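Local structure of sphingomyelinase C (Streptomyces griseocarneus, 7CNE) at residues F42-D47 and A68-Y73; E31-E36 and T285-H290; D120-D125 and G161-D166; N196-S201 and P242-D247; D86-K91 and K113-F118. The protein belongs to the DNase I-like endonuclease/exonuclease/phosphatase superfamily, with two mixed beta-sheets packed into a helix-flanked sandwich. One frame throughout, in Å; residues are numbered along the deposited sequence. Where two conformers were deposited one is given.

Interactions 1 and 2 both involve helix 30-39 or the loop that follows it. Interaction 2 is buried and sets Leu287 against Arg33 and Glu36 of helix 30-39, with one arginine-carbonyl bond. Interaction 1, like 3, 4 and 5 partly buried, mixes rings with amide and guanidinium groups. Interactions 3 and 5 adjoin in sequence, where strand 110-117 runs out into the loop 120-125. Interaction 5 is regular backbone pairing at a sheet edge, whereas interaction 3 sets Cys122 of a disulfide against the start of helix 162-180, with a water between carboxylates of loop and helix. Interaction 4 joins two acidic loops and touches interaction 2, His290 ND1 lying 2.8 Å from Asp247 OD2.

Interaction 1 of 5, residues F42-D47 and A68-Y73; sequences FFQGND and ADRYPY
Two loops entering the mixed sheet that holds strand 12-19 meet through Phe43 and Tyr71, the first leading from helix 30-39 into strand 48-54, the second from helix 57-66 into strand 73-74. The phenol is used twice: Tyr71 OH donates to Phe43 O at 2.7 Å and accepts from Asn46 N at 3.1 Å, which fixes its rotation. Asn46 ND2 reaches back to Phe42 O (3.0 Å), the oxygen lying in the plane of the amide. With its CG swung anti to the backbone N (chi1 -157°), Phe43 receives the edge of Tyr71 on its face, an offset T-shaped pair with planes at 89° and CE2 of Phe43 3.7 Å from CE2 of Tyr71. In this DNase I-like sandwich Val49 and Leu105 of the sheet pack on both rings. Farther out, Arg70 NH1 meets an in-plane lone pair of Gln44 OE1 at 2.7 Å, the amide and guanidinium nearly coplanar, while Phe43 CD2 sits over one guanidinium face. Arg70 NE makes a salt bridge to Asp69 OD1 (3.0 Å). NH1 and NH2 of Arg70 also bond Ala38 O and Ala66 O, near the C-terminal ends of the two helices.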
# COMPACT_ATOMS: atom_id res chain seq x y z
N PHE A 42 -1.32 5.92 14.40
CA PHE A 42 -1.66 4.76 13.58
C PHE A 42 -0.42 3.96 13.18
O PHE A 42 -0.55 2.78 12.83
CB PHE A 42 -2.45 5.18 12.33
CG PHE A 42 -1.71 6.10 11.38
CD1 PHE A 42 -0.76 5.59 10.49
CD2 PHE A 42 -2.01 7.46 11.34
CE1 PHE A 42 -0.09 6.43 9.61
CE2 PHE A 42 -1.35 8.31 10.45
CZ PHE A 42 -0.38 7.80 9.59
N PHE A 43 0.76 4.58 13.24
CA PHE A 43 2.00 3.90 12.88
C PHE A 43 2.51 2.98 13.99
O PHE A 43 3.27 2.05 13.70
CB PHE A 43 3.09 4.93 12.56
CG PHE A 43 4.20 4.40 11.68
CD1 PHE A 43 4.04 4.33 10.30
CD2 PHE A 43 5.40 3.97 12.23
CE1 PHE A 43 5.06 3.85 9.48
CE2 PHE A 43 6.42 3.47 11.43
CZ PHE A 43 6.25 3.41 10.05
N GLN A 44 2.09 3.20 15.23
CA GLN A 44 2.60 2.44 16.36
C GLN A 44 1.77 1.19 16.60
O GLN A 44 0.56 1.17 16.36
CB GLN A 44 2.60 3.27 17.65
CG GLN A 44 2.83 4.76 17.44
CD GLN A 44 4.18 5.04 16.80
OE1 GLN A 44 5.15 4.33 17.05
NE2 GLN A 44 4.23 6.08 15.96
N GLY A 45 2.43 0.15 17.10
CA GLY A 45 1.74 -0.99 17.65
C GLY A 45 1.29 -2.01 16.63
O GLY A 45 0.47 -2.87 16.95
N ASN A 46 1.79 -1.93 15.40
CA ASN A 46 1.44 -2.92 14.40
C ASN A 46 2.46 -4.05 14.37
O ASN A 46 3.56 -3.95 14.90
CB ASN A 46 1.33 -2.26 13.03
CG ASN A 46 0.34 -1.13 13.03
OD1 ASN A 46 -0.85 -1.34 13.23
ND2 ASN A 46 0.83 0.09 12.83
N ASP A 47 2.08 -5.15 13.71
CA ASP A 47 3.02 -6.21 13.40
C ASP A 47 3.66 -6.04 12.03
O ASP A 47 4.84 -6.36 11.84
CB ASP A 47 2.31 -7.55 13.48
CG ASP A 47 1.91 -7.88 14.90
OD1 ASP A 47 2.83 -8.15 15.68
OD2 ASP A 47 0.70 -7.84 15.21
N ALA A 68 12.87 1.62 12.12
CA ALA A 68 13.64 0.38 12.25
C ALA A 68 13.61 -0.18 13.67
O ALA A 68 13.73 -1.40 13.85
CB ALA A 68 15.09 0.60 11.82
N ASP A 69 13.48 0.68 14.68
CA ASP A 69 13.41 0.20 16.06
C ASP A 69 12.17 -0.67 16.28
O ASP A 69 12.25 -1.76 16.87
CB ASP A 69 13.45 1.39 17.03
CG ASP A 69 12.26 2.37 16.84
OD1 ASP A 69 11.67 2.45 15.73
OD2 ASP A 69 11.91 3.07 17.83
N ARG A 70 11.01 -0.20 15.81
CA ARG A 70 9.76 -0.95 15.97
C ARG A 70 9.55 -2.00 14.89
O ARG A 70 8.91 -3.02 15.15
CB ARG A 70 8.57 0.03 15.99
CG ARG A 70 8.65 1.14 17.06
CD ARG A 70 7.92 2.42 16.61
NE ARG A 70 8.78 3.28 15.78
CZ ARG A 70 8.47 4.51 15.35
NH1 ARG A 70 7.30 5.07 15.67
NH2 ARG A 70 9.34 5.19 14.61
N TYR A 71 10.06 -1.77 13.68
CA TYR A 71 9.89 -2.69 12.55
C TYR A 71 11.25 -2.97 11.93
O TYR A 71 11.60 -2.40 10.89
CB TYR A 71 8.92 -2.11 11.51
CG TYR A 71 7.62 -1.67 12.14
CD1 TYR A 71 6.69 -2.61 12.54
CD2 TYR A 71 7.35 -0.33 12.38
CE1 TYR A 71 5.50 -2.22 13.13
CE2 TYR A 71 6.16 0.07 12.97
CZ TYR A 71 5.24 -0.88 13.34
OH TYR A 71 4.05 -0.51 13.92
N PRO A 72 12.04 -3.86 12.54
CA PRO A 72 13.44 -4.01 12.11
C PRO A 72 13.62 -4.72 10.78
O PRO A 72 14.70 -4.60 10.19
CB PRO A 72 14.07 -4.84 13.25
CG PRO A 72 13.08 -4.79 14.38
CD PRO A 72 11.74 -4.69 13.71
N TYR A 73 12.65 -5.48 10.32
CA TYR A 73 12.83 -6.32 9.14
C TYR A 73 12.06 -5.69 7.99
O TYR A 73 10.83 -5.54 8.05
CB TYR A 73 12.38 -7.74 9.43
CG TYR A 73 13.03 -8.30 10.69
CD1 TYR A 73 14.32 -8.83 10.64
CD2 TYR A 73 12.37 -8.29 11.93
CE1 TYR A 73 14.93 -9.34 11.78
CE2 TYR A 73 12.98 -8.79 13.08
CZ TYR A 73 14.26 -9.32 12.99
OH TYR A 73 14.90 -9.82 14.10

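Interaction 2 of 5, residues E31-E36 and T285-H290; sequences EHRARE and TDLSGH
Arg33 NH1 reaches Leu287 O at 2.9 Å, a fairly straight bond (161°) in which the oxygen lies at the guanidinium edge, near its plane, while the nitrogen is tilted from the plane of the carbonyl. The other terminal nitrogen, NH2, holds Trp28 O and Phe18 O, so one buried guanidinium gathers backbone carbonyls from three parts of the chain. A bend at chi3 (-68°) turns it back onto Leu287, Arg33 CD passing 3.2 Å from Leu287 O. Helix 30-39 of the DNase I-like fold is thereby joined to the loop between strands 281-284 and 293-297, some 250 residues further along the chain. The leucine runs the opposite way along the arginine. Its CD2 packs against Glu36 CB at 3.6 Å and against Arg33 CG at 4.1 Å, one helical turn apart, and Leu287 CD1 lies 3.7 Å from Glu36 O. Glu36 CG lies over a face of the His32 ring, toward its rim, and the bend at chi2 leads the carboxylate away from the leucine. Ser288 OG accepts from His290 N at 3.3 Å, an ST turn, and also bonds Asn16 O; His290 NE2 binds a succinic acid.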
# COMPACT_ATOMS: atom_id res chain seq x y z
N GLU A 31 9.64 15.66 3.41
CA GLU A 31 10.52 15.33 4.54
C GLU A 31 9.80 15.55 5.86
O GLU A 31 9.91 14.73 6.78
CB GLU A 31 11.80 16.16 4.47
CG GLU A 31 12.77 15.70 3.39
CD GLU A 31 13.57 14.45 3.76
OE1 GLU A 31 13.56 14.03 4.94
OE2 GLU A 31 14.23 13.87 2.86
N HIS A 32 9.03 16.64 5.97
CA HIS A 32 8.26 16.87 7.19
C HIS A 32 7.27 15.74 7.43
O HIS A 32 7.18 15.20 8.54
CB HIS A 32 7.53 18.21 7.10
CG HIS A 32 6.50 18.40 8.17
ND1 HIS A 32 6.83 18.68 9.48
CD2 HIS A 32 5.14 18.32 8.13
CE1 HIS A 32 5.72 18.78 10.20
NE2 HIS A 32 4.69 18.58 9.41
N ARG A 33 6.51 15.38 6.40
CA ARG A 33 5.45 14.38 6.58
C ARG A 33 6.03 13.00 6.85
O ARG A 33 5.47 12.25 7.66
CB ARG A 33 4.53 14.37 5.36
CG ARG A 33 3.62 15.58 5.29
CD ARG A 33 2.62 15.49 4.15
NE ARG A 33 3.27 15.58 2.85
CZ ARG A 33 3.37 14.57 1.99
NH1 ARG A 33 2.84 13.38 2.29
NH2 ARG A 33 3.98 14.74 0.82
N ALA A 34 7.13 12.65 6.18
CA ALA A 34 7.75 11.34 6.42
C ALA A 34 8.16 11.18 7.87
O ALA A 34 8.00 10.09 8.46
CB ALA A 34 8.96 11.15 5.51
N ARG A 35 8.72 12.23 8.46
CA ARG A 35 9.07 12.19 9.88
C ARG A 35 7.81 12.06 10.74
O ARG A 35 7.76 11.24 11.66
CB ARG A 35 9.88 13.43 10.25
CG ARG A 35 10.42 13.45 11.69
CD ARG A 35 11.38 14.63 11.92
NE ARG A 35 12.71 14.43 11.34
CZ ARG A 35 13.77 13.95 11.99
NH1 ARG A 35 13.67 13.59 13.27
NH2 ARG A 35 14.93 13.81 11.37
N GLU A 36 6.78 12.84 10.41
CA GLU A 36 5.55 12.81 11.19
C GLU A 36 4.78 11.49 11.05
O GLU A 36 4.11 11.06 12.00
CB GLU A 36 4.68 13.99 10.79
CG GLU A 36 5.26 15.30 11.30
CD GLU A 36 5.55 15.24 12.79
OE1 GLU A 36 6.73 15.16 13.20
OE2 GLU A 36 4.57 15.25 13.56
N THR A 285 -3.78 19.60 7.13
CA THR A 285 -3.91 18.96 8.44
C THR A 285 -3.99 17.44 8.30
O THR A 285 -4.59 16.77 9.14
CB THR A 285 -5.12 19.49 9.20
OG1 THR A 285 -6.24 19.61 8.32
CG2 THR A 285 -4.82 20.85 9.85
N ASP A 286 -3.40 16.89 7.24
CA ASP A 286 -3.28 15.44 7.07
C ASP A 286 -1.89 15.13 6.55
O ASP A 286 -1.26 15.96 5.89
CB ASP A 286 -4.32 14.86 6.11
CG ASP A 286 -5.74 15.15 6.55
OD1 ASP A 286 -6.24 16.25 6.22
OD2 ASP A 286 -6.34 14.29 7.23
N LEU A 287 -1.42 13.92 6.86
CA LEU A 287 -0.08 13.52 6.45
C LEU A 287 -0.05 12.92 5.05
O LEU A 287 1.03 12.75 4.48
CB LEU A 287 0.52 12.54 7.47
CG LEU A 287 0.81 13.18 8.83
CD1 LEU A 287 1.38 12.16 9.81
CD2 LEU A 287 1.77 14.35 8.68
N SER A 288 -1.21 12.61 4.49
CA SER A 288 -1.31 12.16 3.11
C SER A 288 -2.75 12.32 2.68
O SER A 288 -3.61 12.74 3.47
CB SER A 288 -0.81 10.72 2.94
OG SER A 288 -1.78 9.78 3.33
N GLY A 289 -3.02 12.02 1.41
CA GLY A 289 -4.37 12.09 0.91
C GLY A 289 -5.25 10.91 1.27
O GLY A 289 -6.47 10.99 1.10
N HIS A 290 -4.65 9.83 1.77
CA HIS A 290 -5.37 8.66 2.22
C HIS A 290 -5.46 8.65 3.75
O HIS A 290 -4.67 9.29 4.45
CB HIS A 290 -4.69 7.37 1.74
CG HIS A 290 -4.82 7.12 0.27
ND1 HIS A 290 -5.54 6.06 -0.24
CD2 HIS A 290 -4.32 7.79 -0.80
CE1 HIS A 290 -5.48 6.09 -1.56
NE2 HIS A 290 -4.75 7.13 -1.93

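Interaction 3 of 5, residues D120-D125 and G161-D166; sequences DACGAD and GEAAAD
Cys122 and Asp166 carry this contact, and their first torsions decide how. The sulfur of Cys122 stands in the crowded position between its own N and carbonyl carbon (chi1 59°), which brings SG to 3.6 Å from Ala163 CA. Cys122 CB faces the carboxylates of Glu162 and Asp166. Glu162, extended with chi1 -164°, lays its CD 3.5 Å from Cys122 CB, and its OE1 accepts from Ala159 N. In Asp166, CG lies beside the backbone N (chi1 -77°), and this turns OD2 to the 121-122 peptide, 3.1 Å from Ala121 C. No hydrogen bond results; Cys122 N is bound instead by Gln152 OE1. The loop 120-125, leaving strand 110-117, is thus laid along the first turns of helix 162-180, where Gly161 is the N-cap residue, and the disulfide from Cys122 to Cys158 ties it to the chain just ahead of that helix. At the other end Asp120 and Asp166 bring like charges near each other, Asp120 OD2 and Asp166 OD1 being 4.5 Å apart. A water mediates between them, donating to Asp120 OD2 at 2.7 Å and to Asp166 OD1 at 2.8 Å. Ala121 meanwhile lies beside a bound 4-(2-hydroxyethyl)-1-piperazine ethanesulfonic acid.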
# COMPACT_ATOMS: atom_id res chain seq x y z
N ASP A 120 0.83 -5.85 -16.46
CA ASP A 120 -0.25 -5.08 -17.07
C ASP A 120 -0.42 -3.75 -16.34
O ASP A 120 -0.52 -3.73 -15.11
CB ASP A 120 -1.58 -5.86 -17.02
CG ASP A 120 -1.49 -7.20 -17.73
OD1 ASP A 120 -1.10 -8.19 -17.08
OD2 ASP A 120 -1.83 -7.26 -18.94
N ALA A 121 -0.46 -2.66 -17.10
CA ALA A 121 -0.65 -1.33 -16.53
C ALA A 121 -0.89 -0.35 -17.68
O ALA A 121 -0.53 -0.63 -18.83
CB ALA A 121 0.54 -0.88 -15.69
N CYS A 122 -1.48 0.80 -17.36
CA CYS A 122 -1.80 1.81 -18.35
C CYS A 122 -1.51 3.20 -17.79
O CYS A 122 -1.29 3.38 -16.59
CB CYS A 122 -3.27 1.73 -18.82
SG CYS A 122 -4.53 1.92 -17.51
N GLY A 123 -1.51 4.19 -18.69
CA GLY A 123 -1.24 5.55 -18.29
C GLY A 123 0.13 5.66 -17.65
O GLY A 123 1.09 5.00 -18.07
N ALA A 124 0.20 6.47 -16.59
CA ALA A 124 1.48 6.72 -15.92
C ALA A 124 2.04 5.47 -15.26
O ALA A 124 3.26 5.30 -15.18
CB ALA A 124 1.31 7.82 -14.87
N ASP A 125 1.16 4.59 -14.77
CA ASP A 125 1.62 3.40 -14.06
C ASP A 125 2.49 2.51 -14.94
O ASP A 125 3.41 1.84 -14.45
CB ASP A 125 0.43 2.59 -13.54
CG ASP A 125 -0.48 3.40 -12.62
OD1 ASP A 125 -0.81 4.57 -12.96
OD2 ASP A 125 -0.88 2.83 -11.58
N GLY A 161 -12.22 2.54 -19.16
CA GLY A 161 -12.24 1.15 -18.74
C GLY A 161 -10.89 0.47 -18.65
O GLY A 161 -10.80 -0.62 -18.06
N GLU A 162 -9.84 1.07 -19.21
CA GLU A 162 -8.55 0.38 -19.26
C GLU A 162 -7.94 0.22 -17.86
O GLU A 162 -7.32 -0.82 -17.58
CB GLU A 162 -7.58 1.12 -20.18
CG GLU A 162 -6.38 0.25 -20.57
CD GLU A 162 -5.42 0.97 -21.50
OE1 GLU A 162 -5.55 2.20 -21.65
OE2 GLU A 162 -4.54 0.29 -22.08
N ALA A 163 -8.08 1.22 -17.00
CA ALA A 163 -7.52 1.14 -15.65
C ALA A 163 -8.11 -0.04 -14.88
O ALA A 163 -7.38 -0.82 -14.27
CB ALA A 163 -7.75 2.45 -14.90
N ALA A 164 -9.44 -0.17 -14.89
CA ALA A 164 -10.09 -1.29 -14.22
C ALA A 164 -9.68 -2.62 -14.84
O ALA A 164 -9.47 -3.61 -14.13
CB ALA A 164 -11.61 -1.14 -14.25
N ALA A 165 -9.58 -2.67 -16.17
CA ALA A 165 -9.15 -3.90 -16.83
C ALA A 165 -7.75 -4.30 -16.39
O ALA A 165 -7.48 -5.49 -16.16
CB ALA A 165 -9.20 -3.73 -18.35
N ASP A 166 -6.84 -3.34 -16.26
CA ASP A 166 -5.49 -3.68 -15.86
C ASP A 166 -5.41 -4.00 -14.37
O ASP A 166 -4.64 -4.88 -13.98
CB ASP A 166 -4.52 -2.56 -16.24
CG ASP A 166 -4.19 -2.59 -17.72
OD1 ASP A 166 -4.47 -3.63 -18.35
OD2 ASP A 166 -3.65 -1.60 -18.24
O HOH W 1 -2.75 -5.01 -20.13

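Interaction 4 of 5, residues N196-S201 and P242-D247; sequences NVDSHS and PREDLD
Asp198 crosses Glu244 at about a right angle, and each of its atoms finds something on the 242-247 loop. Its CB lies 3.9 Å from Glu244 CB. With the carboxylate anti to the backbone N (chi1 -174°), CG then rests 3.4 Å from that same Glu244 CB, and the carboxylates of Asp198 and Glu244 are stacked, their planes 3° apart. OD1 draws in N-H groups from both loops: Asp245 N comes to Asp198 OD1 at 2.9 Å, a weak, bent bond; His200 N makes another weak bond, long but nearly straight; His200 ND1, on the syn side, is held more soundly at 3.3 Å from Asp198 OD1. OD2 takes two waters, one shared with Arg243 O and the other, weakly, with Glu244 OE2. Next along, Ser199 N bonds Asp245 O at 2.9 Å, and Ser199 OG donates to the anti lone pair of Asp245 OD2 at 2.6 Å, an oxygen that also forms a salt bridge with Arg219. On the inner side Leu246 CD2 packs 3.6 Å from Asp198 N, and the amide of Asn196 binds Ala151 O and a succinic acid. The Asp198 backbone oxygen, gripped by N and OG of Ser201, shapes the type I turn before helix 203-211. The nearby Glu244 and Asp245 would tend to disfavour a charge on Asp198, which its N-H donors and waters probably offset.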
# COMPACT_ATOMS: atom_id res chain seq x y z
N ASN A 196 -6.88 0.58 -5.13
CA ASN A 196 -7.50 1.49 -6.10
C ASN A 196 -8.84 0.97 -6.60
O ASN A 196 -9.22 1.21 -7.74
CB ASN A 196 -6.55 1.77 -7.27
CG ASN A 196 -5.80 3.08 -7.10
OD1 ASN A 196 -6.41 4.09 -6.79
ND2 ASN A 196 -4.47 3.05 -7.26
N VAL A 197 -9.54 0.24 -5.73
CA VAL A 197 -10.89 -0.26 -5.98
C VAL A 197 -11.80 0.29 -4.88
O VAL A 197 -11.57 0.01 -3.69
CB VAL A 197 -10.93 -1.79 -5.99
CG1 VAL A 197 -12.37 -2.29 -6.11
CG2 VAL A 197 -10.07 -2.35 -7.12
N ASP A 198 -12.84 1.02 -5.27
CA ASP A 198 -13.78 1.59 -4.31
C ASP A 198 -14.66 0.50 -3.70
O ASP A 198 -15.37 -0.21 -4.42
CB ASP A 198 -14.64 2.65 -4.98
CG ASP A 198 -15.54 3.40 -4.01
OD1 ASP A 198 -15.23 3.44 -2.80
OD2 ASP A 198 -16.56 3.94 -4.46
N SER A 199 -14.63 0.37 -2.36
CA SER A 199 -15.43 -0.64 -1.68
C SER A 199 -16.91 -0.43 -1.91
O SER A 199 -17.69 -1.38 -1.79
CB SER A 199 -15.14 -0.63 -0.17
OG SER A 199 -15.69 0.53 0.44
N HIS A 200 -17.32 0.79 -2.24
CA HIS A 200 -18.72 1.11 -2.47
C HIS A 200 -19.17 0.83 -3.90
O HIS A 200 -20.33 1.11 -4.23
CB HIS A 200 -18.97 2.58 -2.12
CG HIS A 200 -18.62 2.91 -0.70
ND1 HIS A 200 -17.42 3.47 -0.34
CD2 HIS A 200 -19.32 2.75 0.45
CE1 HIS A 200 -17.39 3.65 0.97
NE2 HIS A 200 -18.53 3.22 1.48
N SER A 201 -18.31 0.27 -4.74
CA SER A 201 -18.60 0.06 -6.16
C SER A 201 -18.68 -1.42 -6.49
O SER A 201 -18.28 -2.29 -5.71
CB SER A 201 -17.52 0.71 -7.03
OG SER A 201 -16.31 -0.04 -6.93
N PRO A 242 -15.41 12.25 -6.51
CA PRO A 242 -16.17 11.64 -5.42
C PRO A 242 -15.25 11.03 -4.38
O PRO A 242 -14.10 10.67 -4.66
CB PRO A 242 -17.00 10.56 -6.12
CG PRO A 242 -16.17 10.17 -7.30
CD PRO A 242 -15.47 11.43 -7.74
N ARG A 243 -15.76 10.93 -3.16
CA ARG A 243 -15.06 10.21 -2.11
C ARG A 243 -15.10 8.72 -2.40
O ARG A 243 -16.14 8.19 -2.80
CB ARG A 243 -15.70 10.53 -0.76
CG ARG A 243 -16.06 12.01 -0.62
CD ARG A 243 -17.18 12.21 0.36
NE ARG A 243 -16.73 12.02 1.73
CZ ARG A 243 -17.37 12.49 2.79
NH1 ARG A 243 -18.49 13.18 2.64
NH2 ARG A 243 -16.88 12.26 4.01
N GLU A 244 -13.97 8.03 -2.23
CA GLU A 244 -13.95 6.58 -2.39
C GLU A 244 -13.10 5.94 -1.29
O GLU A 244 -12.58 6.60 -0.39
CB GLU A 244 -13.48 6.15 -3.79
CG GLU A 244 -13.87 7.09 -4.91
CD GLU A 244 -13.51 6.58 -6.30
OE1 GLU A 244 -12.52 5.85 -6.46
OE2 GLU A 244 -14.26 6.92 -7.25
N ASP A 245 -13.00 4.62 -1.36
CA ASP A 245 -12.58 3.80 -0.23
C ASP A 245 -11.73 2.67 -0.80
O ASP A 245 -12.28 1.65 -1.24
CB ASP A 245 -13.80 3.28 0.51
CG ASP A 245 -13.46 2.62 1.81
OD1 ASP A 245 -12.48 3.07 2.46
OD2 ASP A 245 -14.17 1.66 2.18
N LEU A 246 -10.40 2.83 -0.76
CA LEU A 246 -9.51 2.14 -1.68
C LEU A 246 -8.50 1.18 -1.05
O LEU A 246 -7.81 0.48 -1.81
CB LEU A 246 -8.72 3.17 -2.51
CG LEU A 246 -9.54 4.24 -3.24
CD1 LEU A 246 -8.63 5.23 -3.99
CD2 LEU A 246 -10.48 3.53 -4.19
N ASP A 247 -8.38 1.13 0.27
CA ASP A 247 -7.23 0.52 0.94
C ASP A 247 -7.68 -0.67 1.79
O ASP A 247 -8.66 -0.57 2.52
CB ASP A 247 -6.51 1.57 1.79
CG ASP A 247 -6.04 2.78 0.96
OD1 ASP A 247 -5.06 2.63 0.20
OD2 ASP A 247 -6.66 3.87 1.05
O HOH W 2 -17.71 6.07 -3.09
O HOH W 3 -16.60 4.61 -7.22

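Interaction 5 of 5, residues D86-K91 and K113-F118; sequences DATGGK and KEQVIF
Thr88, Gly89 and Gly90 pair with Gln115, Val116 and Ile117 as parallel neighbours at the rim of one of the two sheets of the DNase I-like sandwich, strand 87-90 being outermost and strand 110-117 next to it, with local axes 19° apart.

The backbone bonds come first. Gln115 N donates to Ala87 O at 3.1 Å, Gly89 N to Gln115 O at 2.9 Å and Ile117 N to Gly89 O at 3.0 Å; Asp86 N to Lys113 O and Lys91 N to Ile117 O extend the pairing at its two ends. Ala87 N, by contrast, is buried here without a partner.

Two side chains add polar bonds. The Thr88 and Gln115 side chains run alongside each other in one direction, and Gln115 NE2 meets Thr88 OG1 at 2.9 Å along an almost straight line (173°) within its amide plane. The rotation of that amide is fixed by more than the threonine, for its OE1 takes Gly79 N and its NE2 also reaches Ser81 O. Asp86 accepts Lys113 N on the anti side of OD2 at 2.9 Å. A water bonded to Asp86 OD2 and to Lys113 NZ links the two charged ends, which do not touch. Glu114, on the face with Val116, sends OE2 to salt bridges with Lys181 and Arg112.

Apolar packing is slighter. Val116 CG1 lies 3.8 Å from Gly89 C, and Val116 also meets Phe177 of helix 162-180. A last kind of contact is a close CA-H...O approach: Gly90, at a phi of 75°, brings its CA to 3.1 Å from Ile117 O.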
# COMPACT_ATOMS: atom_id res chain seq x y z
N ASP A 86 15.44 -11.27 -2.63
CA ASP A 86 15.78 -12.66 -2.92
C ASP A 86 15.47 -13.04 -4.36
O ASP A 86 16.07 -13.98 -4.89
CB ASP A 86 15.06 -13.61 -1.96
CG ASP A 86 15.53 -13.44 -0.54
OD1 ASP A 86 16.76 -13.36 -0.33
OD2 ASP A 86 14.68 -13.32 0.37
N ALA A 87 14.52 -12.35 -4.99
CA ALA A 87 14.23 -12.53 -6.41
C ALA A 87 13.49 -11.30 -6.91
O ALA A 87 12.88 -10.56 -6.13
CB ALA A 87 13.41 -13.81 -6.67
N THR A 88 13.59 -11.06 -8.22
CA THR A 88 12.82 -10.05 -8.93
C THR A 88 12.15 -10.73 -10.12
O THR A 88 12.83 -11.38 -10.91
CB THR A 88 13.70 -8.89 -9.43
OG1 THR A 88 14.25 -8.16 -8.33
CG2 THR A 88 12.89 -7.92 -10.33
N GLY A 89 10.83 -10.58 -10.25
CA GLY A 89 10.10 -11.10 -11.39
C GLY A 89 9.24 -10.03 -12.04
O GLY A 89 9.29 -8.86 -11.66
N GLY A 90 8.45 -10.45 -13.03
CA GLY A 90 7.58 -9.52 -13.74
C GLY A 90 8.34 -8.63 -14.71
O GLY A 90 9.53 -8.84 -14.99
N LYS A 91 7.64 -7.61 -15.23
CA LYS A 91 8.20 -6.76 -16.30
C LYS A 91 9.07 -5.64 -15.75
O LYS A 91 8.88 -4.45 -16.04
CB LYS A 91 7.08 -6.19 -17.16
CG LYS A 91 6.62 -7.12 -18.28
CD LYS A 91 5.45 -6.54 -19.06
CE LYS A 91 4.86 -7.59 -19.99
NZ LYS A 91 3.58 -7.14 -20.62
N LYS A 113 12.01 -12.44 0.84
CA LYS A 113 11.40 -11.25 0.26
C LYS A 113 11.69 -11.20 -1.23
O LYS A 113 12.84 -11.38 -1.66
CB LYS A 113 11.89 -9.97 0.96
CG LYS A 113 13.40 -9.85 1.14
CD LYS A 113 13.75 -8.56 1.88
CE LYS A 113 15.25 -8.45 2.14
NZ LYS A 113 15.65 -9.40 3.22
N GLU A 114 10.65 -11.00 -2.03
CA GLU A 114 10.81 -10.84 -3.48
C GLU A 114 9.94 -9.69 -3.95
O GLU A 114 9.00 -9.26 -3.26
CB GLU A 114 10.39 -12.08 -4.28
CG GLU A 114 10.66 -13.41 -3.65
CD GLU A 114 10.19 -14.56 -4.51
OE1 GLU A 114 9.72 -14.31 -5.65
OE2 GLU A 114 10.30 -15.72 -4.06
N GLN A 115 10.23 -9.21 -5.15
CA GLN A 115 9.41 -8.22 -5.80
C GLN A 115 9.01 -8.75 -7.17
O GLN A 115 9.73 -9.53 -7.79
CB GLN A 115 10.15 -6.86 -5.93
CG GLN A 115 11.33 -6.90 -6.87
CD GLN A 115 11.97 -5.54 -7.07
OE1 GLN A 115 11.39 -4.51 -6.72
NE2 GLN A 115 13.16 -5.53 -7.65
N VAL A 116 7.84 -8.32 -7.63
CA VAL A 116 7.36 -8.65 -8.96
C VAL A 116 6.76 -7.37 -9.53
O VAL A 116 5.91 -6.74 -8.90
CB VAL A 116 6.31 -9.78 -8.94
CG1 VAL A 116 5.80 -10.10 -10.34
CG2 VAL A 116 6.87 -11.05 -8.24
N ILE A 117 7.24 -6.96 -10.70
CA ILE A 117 6.70 -5.79 -11.40
C ILE A 117 5.50 -6.24 -12.23
O ILE A 117 5.53 -7.31 -12.86
CB ILE A 117 7.79 -5.13 -12.27
CG1 ILE A 117 9.03 -4.78 -11.43
CG2 ILE A 117 7.26 -3.92 -13.08
CD1 ILE A 117 8.76 -4.17 -10.08
N PHE A 118 4.43 -5.45 -12.22
CA PHE A 118 3.20 -5.83 -12.90
C PHE A 118 3.41 -6.00 -14.40
O PHE A 118 4.13 -5.22 -15.04
CB PHE A 118 2.11 -4.77 -12.66
CG PHE A 118 1.52 -4.82 -11.29
CD1 PHE A 118 1.06 -6.03 -10.76
CD2 PHE A 118 1.41 -3.67 -10.52
CE1 PHE A 118 0.51 -6.08 -9.50
CE2 PHE A 118 0.86 -3.72 -9.25
CZ PHE A 118 0.41 -4.93 -8.73
O HOH W 4 15.17 -12.26 2.84